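Local structure of leucine aminopeptidase (Fimbriiglobus ruber, 7D1B) at residues F85-F97 / A107-P119. The protein probably acts as a zinc-dependent glutaminyl cyclase of the M28 peptidase family, forming pyroglutamate at the amino terminus of peptides. Residues are numbered along the deposited sequence; the frame is centred on the assembly and turned at random. Where two conformers were deposited one is given.
Sequences FEGLGAKVVRQEF and AVDMTNLIASWFP
Strands 91-97 and 108-117 pair as the antiparallel beta hairpin at one margin of the mixed sheet of this M28 fold, Lys91 facing Ser116 and Phe97 facing Met110. Backbone bonds run in both directions at the hydrogen-bonded pairs, for instance Val93 N to Ile114 O at 2.9 Å. On the face toward helix 206-218, Asn112 ND2 gives Gln95 OE1 an almost straight bond of 2.9 Å, in plane with both amides although these are turned 39° apart; the ND2 also reaches Gly207 O. Next along, Phe97 has CG wedged between its backbone N and carbonyl carbon (chi1 62°), which swings the ring across the neighbouring strand, one face over Met110 CB, 3.5 Å from the ring centroid. With an alanine here the ring is gone, and Met110 CB and His210 would probably both lose their packing partner. On the opposite face of the sheet, the guanidinium of Arg94 lies over Thr111 CG2 while NE and NH2 grip Glu96 OE2 side-on. Past the helix end, Ala90 CB sits over the six-membered ring of Trp117, 3.6 Å from its centroid. One amide-amide bond thus joins the strands, the Arg94-Glu96 salt bridge holds the guanidinium from within its own strand, and CH-pi contacts lie toward the two ends of the segments.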
ATOM      1  N   PHE A  85       4.561  -1.910 -15.018  1.00 13.05           N
ATOM      2  CA  PHE A  85       3.118  -1.754 -15.138  1.00 13.08           C
ATOM      3  C   PHE A  85       2.705  -1.489 -16.580  1.00 13.13           C
ATOM      4  O   PHE A  85       1.726  -2.068 -17.071  1.00 14.13           O
ATOM      5  CB  PHE A  85       2.619  -0.638 -14.219  1.00 13.71           C
ATOM      6  CG  PHE A  85       2.722  -0.938 -12.736  1.00 13.08           C
ATOM      7  CD1 PHE A  85       2.354  -2.181 -12.223  1.00 13.25           C
ATOM      8  CD2 PHE A  85       3.180   0.038 -11.855  1.00 14.44           C
ATOM      9  CE1 PHE A  85       2.421  -2.430 -10.853  1.00 13.69           C
ATOM     10  CE2 PHE A  85       3.253  -0.221 -10.498  1.00 14.76           C
ATOM     11  CZ  PHE A  85       2.874  -1.446 -10.006  1.00 13.96           C
ATOM     12  N   GLU A  86       3.426  -0.610 -17.280  1.00 14.27           N
ATOM     13  CA  GLU A  86       3.082  -0.331 -18.672  1.00 14.89           C
ATOM     14  C   GLU A  86       3.237  -1.573 -19.532  1.00 13.98           C
ATOM     15  O   GLU A  86       2.420  -1.819 -20.433  1.00 15.21           O
ATOM     16  CB  GLU A  86       3.956   0.798 -19.217  1.00 16.20           C
ATOM     17  CG  GLU A  86       3.576   2.172 -18.672  1.00 17.17           C
ATOM     18  CD  GLU A  86       4.430   3.299 -19.215  1.00 19.69           C
ATOM     19  OE1 GLU A  86       5.541   3.049 -19.731  1.00 22.18           O
ATOM     20  OE2 GLU A  86       3.972   4.448 -19.130  1.00 20.81           O
ATOM     21  N   GLY A  87       4.264  -2.380 -19.259  1.00 14.28           N
ATOM     22  CA  GLY A  87       4.477  -3.569 -20.052  1.00 14.90           C
ATOM     23  C   GLY A  87       3.396  -4.603 -19.868  1.00 13.55           C
ATOM     24  O   GLY A  87       3.290  -5.522 -20.681  1.00 15.26           O
ATOM     25  N   LEU A  88       2.599  -4.478 -18.806  1.00 13.13           N
ATOM     26  CA  LEU A  88       1.514  -5.415 -18.540  1.00 13.21           C
ATOM     27  C   LEU A  88       0.140  -4.820 -18.813  1.00 12.66           C
ATOM     28  O   LEU A  88      -0.876  -5.481 -18.566  1.00 13.37           O
ATOM     29  CB  LEU A  88       1.652  -5.981 -17.124  1.00 12.94           C
ATOM     30  CG  LEU A  88       2.863  -6.924 -17.014  1.00 13.29           C
ATOM     31  CD1 LEU A  88       3.253  -7.159 -15.569  1.00 14.11           C
ATOM     32  CD2 LEU A  88       2.565  -8.253 -17.709  1.00 15.23           C
ATOM     33  N   GLY A  89       0.082  -3.605 -19.362  1.00 13.42           N
ATOM     34  CA  GLY A  89      -1.151  -3.033 -19.863  1.00 13.94           C
ATOM     35  C   GLY A  89      -1.701  -1.868 -19.073  1.00 13.96           C
ATOM     36  O   GLY A  89      -2.732  -1.329 -19.476  1.00 15.77           O
ATOM     37  N   ALA A  90      -1.077  -1.453 -17.970  1.00 14.03           N
ATOM     38  CA  ALA A  90      -1.635  -0.351 -17.196  1.00 14.77           C
ATOM     39  C   ALA A  90      -1.250   0.985 -17.817  1.00 14.11           C
ATOM     40  O   ALA A  90      -0.187   1.125 -18.427  1.00 16.45           O
ATOM     41  CB  ALA A  90      -1.093  -0.381 -15.771  1.00 15.71           C
ATOM     42  N   LYS A  91      -2.104   1.987 -17.618  1.00 13.94           N
ATOM     43  CA  LYS A  91      -1.713   3.364 -17.900  1.00 14.20           C
ATOM     44  C   LYS A  91      -1.091   3.953 -16.640  1.00 13.44           C
ATOM     45  O   LYS A  91      -1.696   3.897 -15.572  1.00 14.88           O
ATOM     46  CB  LYS A  91      -2.933   4.190 -18.287  1.00 16.87           C
ATOM     47  CG  LYS A  91      -2.569   5.619 -18.587  1.00 22.30           C
ATOM     48  CD  LYS A  91      -3.653   6.284 -19.402  1.00 28.92           C
ATOM     49  CE  LYS A  91      -3.212   7.655 -19.898  1.00 34.26           C
ATOM     50  NZ  LYS A  91      -3.096   8.620 -18.782  1.00 37.30           N
ATOM     51  N   VAL A  92       0.112   4.509 -16.752  1.00 13.57           N
ATOM     52  CA  VAL A  92       0.830   5.008 -15.580  1.00 13.98           C
ATOM     53  C   VAL A  92       0.868   6.528 -15.639  1.00 15.21           C
ATOM     54  O   VAL A  92       1.294   7.100 -16.649  1.00 16.90           O
ATOM     55  CB  VAL A  92       2.247   4.414 -15.479  1.00 14.93           C
ATOM     56  CG1 VAL A  92       3.022   5.048 -14.319  1.00 17.39           C
ATOM     57  CG2 VAL A  92       2.190   2.901 -15.316  1.00 16.10           C
ATOM     58  N   VAL A  93       0.450   7.173 -14.549  1.00 15.01           N
ATOM     59  CA  VAL A  93       0.469   8.625 -14.416  1.00 16.42           C
ATOM     60  C   VAL A  93       1.276   8.981 -13.178  1.00 15.19           C
ATOM     61  O   VAL A  93       1.236   8.278 -12.163  1.00 16.36           O
ATOM     62  CB  VAL A  93      -0.962   9.218 -14.393  1.00 22.23           C
ATOM     63  CG1 VAL A  93      -0.990  10.645 -13.882  0.70 22.53           C
ATOM     64  CG2 VAL A  93      -1.586   9.143 -15.787  0.70 24.20           C
ATOM     65  N   ARG A  94       2.013  10.074 -13.274  1.00 15.92           N
ATOM     66  CA  ARG A  94       2.773  10.632 -12.163  1.00 16.45           C
ATOM     67  C   ARG A  94       2.021  11.814 -11.568  1.00 16.21           C
ATOM     68  O   ARG A  94       1.479  12.641 -12.304  1.00 19.67           O
ATOM     69  CB  ARG A  94       4.129  11.119 -12.674  1.00 18.21           C
ATOM     70  CG  ARG A  94       5.008  10.011 -13.241  1.00 19.04           C
ATOM     71  CD  ARG A  94       6.211  10.567 -13.998  1.00 22.00           C
ATOM     72  NE  ARG A  94       7.078  11.370 -13.149  1.00 23.49           N
ATOM     73  CZ  ARG A  94       8.072  10.882 -12.412  1.00 25.17           C
ATOM     74  NH1 ARG A  94       8.338   9.580 -12.409  1.00 26.00           N
ATOM     75  NH2 ARG A  94       8.797  11.707 -11.664  1.00 27.81           N
ATOM     76  N   GLN A  95       2.005  11.911 -10.245  1.00 15.14           N
ATOM     77  CA  GLN A  95       1.540  13.118  -9.565  1.00 15.32           C
ATOM     78  C   GLN A  95       2.762  13.720  -8.897  1.00 14.77           C
ATOM     79  O   GLN A  95       3.187  13.254  -7.836  1.00 15.09           O
ATOM     80  CB  GLN A  95       0.480  12.851  -8.504  1.00 17.66           C
ATOM     81  CG  GLN A  95      -0.735  12.129  -8.930  1.00 18.66           C
ATOM     82  CD  GLN A  95      -1.798  12.126  -7.825  1.00 17.28           C
ATOM     83  OE1 GLN A  95      -1.499  12.012  -6.613  1.00 17.40           O
ATOM     84  NE2 GLN A  95      -3.053  12.271  -8.240  1.00 19.21           N
ATOM     85  N   GLU A  96       3.334  14.740  -9.525  1.00 15.57           N
ATOM     86  CA  GLU A  96       4.556  15.361  -9.044  1.00 15.94           C
ATOM     87  C   GLU A  96       4.212  16.584  -8.208  1.00 15.70           C
ATOM     88  O   GLU A  96       3.354  17.383  -8.587  1.00 17.75           O
ATOM     89  CB  GLU A  96       5.417  15.787 -10.236  1.00 17.63           C
ATOM     90  CG  GLU A  96       5.862  14.617 -11.118  1.00 20.01           C
ATOM     91  CD  GLU A  96       6.683  15.046 -12.318  1.00 25.09           C
ATOM     92  OE1 GLU A  96       6.757  16.261 -12.620  1.00 27.53           O
ATOM     93  OE2 GLU A  96       7.267  14.152 -12.962  1.00 28.29           O
ATOM     94  N   PHE A  97       4.905  16.748  -7.085  1.00 15.75           N
ATOM     95  CA  PHE A  97       4.673  17.896  -6.217  1.00 15.10           C
ATOM     96  C   PHE A  97       5.914  18.112  -5.362  1.00 15.64           C
ATOM     97  O   PHE A  97       6.835  17.301  -5.366  1.00 17.62           O
ATOM     98  CB  PHE A  97       3.386  17.743  -5.390  1.00 16.53           C
ATOM     99  CG  PHE A  97       3.375  16.560  -4.442  1.00 15.69           C
ATOM    100  CD1 PHE A  97       3.149  15.268  -4.898  1.00 16.64           C
ATOM    101  CD2 PHE A  97       3.546  16.761  -3.075  1.00 16.74           C
ATOM    102  CE1 PHE A  97       3.124  14.199  -3.998  1.00 16.72           C
ATOM    103  CE2 PHE A  97       3.508  15.712  -2.178  1.00 16.78           C
ATOM    104  CZ  PHE A  97       3.299  14.434  -2.629  1.00 16.65           C
ATOM    105  N   ALA A 107      13.294  22.162  -0.340  1.00 16.63           N
ATOM    106  CA  ALA A 107      12.148  21.468  -0.885  1.00 18.19           C
ATOM    107  C   ALA A 107      12.553  20.052  -1.262  1.00 16.60           C
ATOM    108  O   ALA A 107      13.701  19.785  -1.651  1.00 19.19           O
ATOM    109  CB  ALA A 107      11.657  22.180  -2.143  1.00 22.63           C
ATOM    110  N   VAL A 108      11.601  19.131  -1.149  1.00 15.47           N
ATOM    111  CA  VAL A 108      11.787  17.766  -1.609  1.00 16.00           C
ATOM    112  C   VAL A 108      10.764  17.488  -2.692  1.00 14.67           C
ATOM    113  O   VAL A 108       9.570  17.784  -2.523  1.00 15.66           O
ATOM    114  CB  VAL A 108      11.736  16.747  -0.453  1.00 17.36           C
ATOM    115  CG1 VAL A 108      10.467  16.829   0.363  0.63 17.12           C
ATOM    116  CG2 VAL A 108      12.000  15.334  -0.955  0.63 17.52           C
ATOM    117  N   ASP A 109      11.248  16.949  -3.811  1.00 15.66           N
ATOM    118  CA  ASP A 109      10.376  16.486  -4.880  1.00 15.71           C
ATOM    119  C   ASP A 109       9.733  15.166  -4.487  1.00 15.50           C
ATOM    120  O   ASP A 109      10.427  14.246  -4.046  1.00 17.87           O
ATOM    121  CB  ASP A 109      11.207  16.253  -6.141  1.00 18.48           C
ATOM    122  CG  ASP A 109      11.645  17.530  -6.796  1.00 22.32           C
ATOM    123  OD1 ASP A 109      10.835  18.471  -6.859  1.00 24.92           O
ATOM    124  OD2 ASP A 109      12.799  17.577  -7.258  1.00 27.08           O
ATOM    125  N   MET A 110       8.415  15.088  -4.637  1.00 14.49           N
ATOM    126  CA  MET A 110       7.631  13.898  -4.364  1.00 14.00           C
ATOM    127  C   MET A 110       6.882  13.519  -5.631  1.00 13.77           C
ATOM    128  O   MET A 110       6.471  14.391  -6.416  1.00 14.77           O
ATOM    129  CB  MET A 110       6.613  14.181  -3.260  1.00 14.81           C
ATOM    130  CG  MET A 110       7.247  14.597  -1.978  1.00 16.44           C
ATOM    131  SD  MET A 110       7.720  13.100  -1.099  0.73 14.23           S
ATOM    132  CE  MET A 110       8.233  13.766   0.503  1.00 15.20           C
ATOM    133  N   THR A 111       6.663  12.216  -5.804  1.00 12.93           N
ATOM    134  CA  THR A 111       5.882  11.726  -6.942  1.00 13.26           C
ATOM    135  C   THR A 111       5.023  10.554  -6.493  1.00 13.09           C
ATOM    136  O   THR A 111       5.561   9.505  -6.123  1.00 13.58           O
ATOM    137  CB  THR A 111       6.784  11.272  -8.102  1.00 15.11           C
ATOM    138  OG1 THR A 111       7.711  12.308  -8.432  1.00 16.99           O
ATOM    139  CG2 THR A 111       5.946  10.949  -9.345  1.00 16.81           C
ATOM    140  N   ASN A 112       3.697  10.703  -6.541  1.00 12.80           N
ATOM    141  CA  ASN A 112       2.851   9.520  -6.438  1.00 12.77           C
ATOM    142  C   ASN A 112       2.763   8.874  -7.817  1.00 12.49           C
ATOM    143  O   ASN A 112       2.781   9.556  -8.840  1.00 14.40           O
ATOM    144  CB  ASN A 112       1.427   9.882  -6.013  1.00 12.77           C
ATOM    145  CG  ASN A 112       1.336  10.493  -4.625  1.00 12.42           C
ATOM    146  OD1 ASN A 112       2.136  10.188  -3.724  1.00 12.72           O
ATOM    147  ND2 ASN A 112       0.325  11.338  -4.438  1.00 13.37           N
ATOM    148  N   LEU A 113       2.682   7.553  -7.847  1.00 12.71           N
ATOM    149  CA  LEU A 113       2.523   6.829  -9.108  1.00 13.90           C
ATOM    150  C   LEU A 113       1.156   6.158  -9.125  1.00 14.93           C
ATOM    151  O   LEU A 113       0.737   5.561  -8.134  1.00 16.70           O
ATOM    152  CB  LEU A 113       3.605   5.762  -9.252  1.00 17.21           C
ATOM    153  CG  LEU A 113       4.153   5.261 -10.586  0.51 16.26           C
ATOM    154  CD1 LEU A 113       4.697   6.419 -11.401  0.51 15.72           C
ATOM    155  CD2 LEU A 113       5.240   4.212 -10.391  0.51 16.20           C
ATOM    156  N   ILE A 114       0.451   6.257 -10.243  1.00 14.70           N
ATOM    157  CA  ILE A 114      -0.848   5.616 -10.388  1.00 15.41           C
ATOM    158  C   ILE A 114      -0.777   4.716 -11.608  1.00 15.28           C
ATOM    159  O   ILE A 114      -0.471   5.183 -12.707  1.00 18.03           O
ATOM    160  CB  ILE A 114      -1.981   6.638 -10.541  1.00 17.72           C
ATOM    161  CG1 ILE A 114      -2.004   7.612  -9.359  1.00 18.87           C
ATOM    162  CG2 ILE A 114      -3.333   5.916 -10.705  1.00 18.70           C
ATOM    163  CD1 ILE A 114      -2.838   8.859  -9.618  1.00 24.24           C
ATOM    164  N   ALA A 115      -1.068   3.433 -11.425  1.00 13.44           N
ATOM    165  CA  ALA A 115      -1.174   2.473 -12.525  1.00 13.83           C
ATOM    166  C   ALA A 115      -2.641   2.076 -12.633  1.00 13.42           C
ATOM    167  O   ALA A 115      -3.180   1.440 -11.726  1.00 13.61           O
ATOM    168  CB  ALA A 115      -0.285   1.258 -12.290  1.00 15.19           C
ATOM    169  N   SER A 116      -3.286   2.473 -13.728  1.00 12.96           N
ATOM    170  CA  SER A 116      -4.730   2.377 -13.869  1.00 13.08           C
ATOM    171  C   SER A 116      -5.106   1.238 -14.795  1.00 12.50           C
ATOM    172  O   SER A 116      -4.527   1.078 -15.880  1.00 13.33           O
ATOM    173  CB  SER A 116      -5.304   3.679 -14.435  1.00 16.34           C
ATOM    174  OG  SER A 116      -5.239   4.747 -13.531  0.68 16.37           O
ATOM    175  N   TRP A 117      -6.140   0.515 -14.381  1.00 12.01           N
ATOM    176  CA  TRP A 117      -6.735  -0.592 -15.115  1.00 11.59           C
ATOM    177  C   TRP A 117      -8.220  -0.310 -15.313  1.00 11.81           C
ATOM    178  O   TRP A 117      -8.908   0.167 -14.398  1.00 11.95           O
ATOM    179  CB  TRP A 117      -6.612  -1.892 -14.289  1.00 12.40           C
ATOM    180  CG  TRP A 117      -5.228  -2.191 -13.773  1.00 11.92           C
ATOM    181  CD1 TRP A 117      -4.743  -1.894 -12.535  1.00 12.09           C
ATOM    182  CD2 TRP A 117      -4.150  -2.812 -14.488  1.00 11.52           C
ATOM    183  NE1 TRP A 117      -3.440  -2.318 -12.414  1.00 12.02           N
ATOM    184  CE2 TRP A 117      -3.050  -2.886 -13.603  1.00 12.37           C
ATOM    185  CE3 TRP A 117      -4.012  -3.329 -15.791  1.00 12.36           C
ATOM    186  CZ2 TRP A 117      -1.834  -3.472 -13.965  1.00 12.60           C
ATOM    187  CZ3 TRP A 117      -2.793  -3.893 -16.152  1.00 12.91           C
ATOM    188  CH2 TRP A 117      -1.719  -3.966 -15.241  1.00 13.09           C
ATOM    189  N   PHE A 118      -8.717  -0.639 -16.503  1.00 13.05           N
ATOM    190  CA  PHE A 118     -10.143  -0.599 -16.846  1.00 13.59           C
ATOM    191  C   PHE A 118     -10.656   0.841 -16.830  1.00 13.63           C
ATOM    192  O   PHE A 118     -11.387   1.249 -15.921  1.00 13.60           O
ATOM    193  CB  PHE A 118     -10.998  -1.510 -15.944  1.00 13.78           C
ATOM    194  CG  PHE A 118     -10.313  -2.795 -15.511  1.00 13.35           C
ATOM    195  CD1 PHE A 118      -9.667  -3.645 -16.427  1.00 14.94           C
ATOM    196  CD2 PHE A 118     -10.287  -3.134 -14.165  1.00 13.88           C
ATOM    197  CE1 PHE A 118      -9.017  -4.799 -15.990  1.00 14.72           C
ATOM    198  CE2 PHE A 118      -9.647  -4.307 -13.729  1.00 14.60           C
ATOM    199  CZ  PHE A 118      -9.022  -5.133 -14.648  1.00 15.07           C
ATOM    200  N   PRO A 119     -10.283   1.643 -17.823  1.00 14.23           N
ATOM    201  CA  PRO A 119     -10.613   3.078 -17.757  1.00 16.06           C
ATOM    202  C   PRO A 119     -12.093   3.385 -17.925  1.00 15.58           C
ATOM    203  O   PRO A 119     -12.544   4.441 -17.467  1.00 16.67           O
ATOM    204  CB  PRO A 119      -9.782   3.690 -18.896  1.00 18.33           C
ATOM    205  CG  PRO A 119      -9.565   2.534 -19.851  1.00 17.81           C
ATOM    206  CD  PRO A 119      -9.405   1.323 -18.959  1.00 15.89           C
TER
HETATM  207  O   HOH W   1      -4.840   0.118 -18.462  1.00 24.38           O
HETATM  208  O   HOH W   2      -3.256   6.271 -14.382  1.00 22.18           O
HETATM  209  O   HOH W   3       8.288  17.622  -7.850  1.00 27.27           O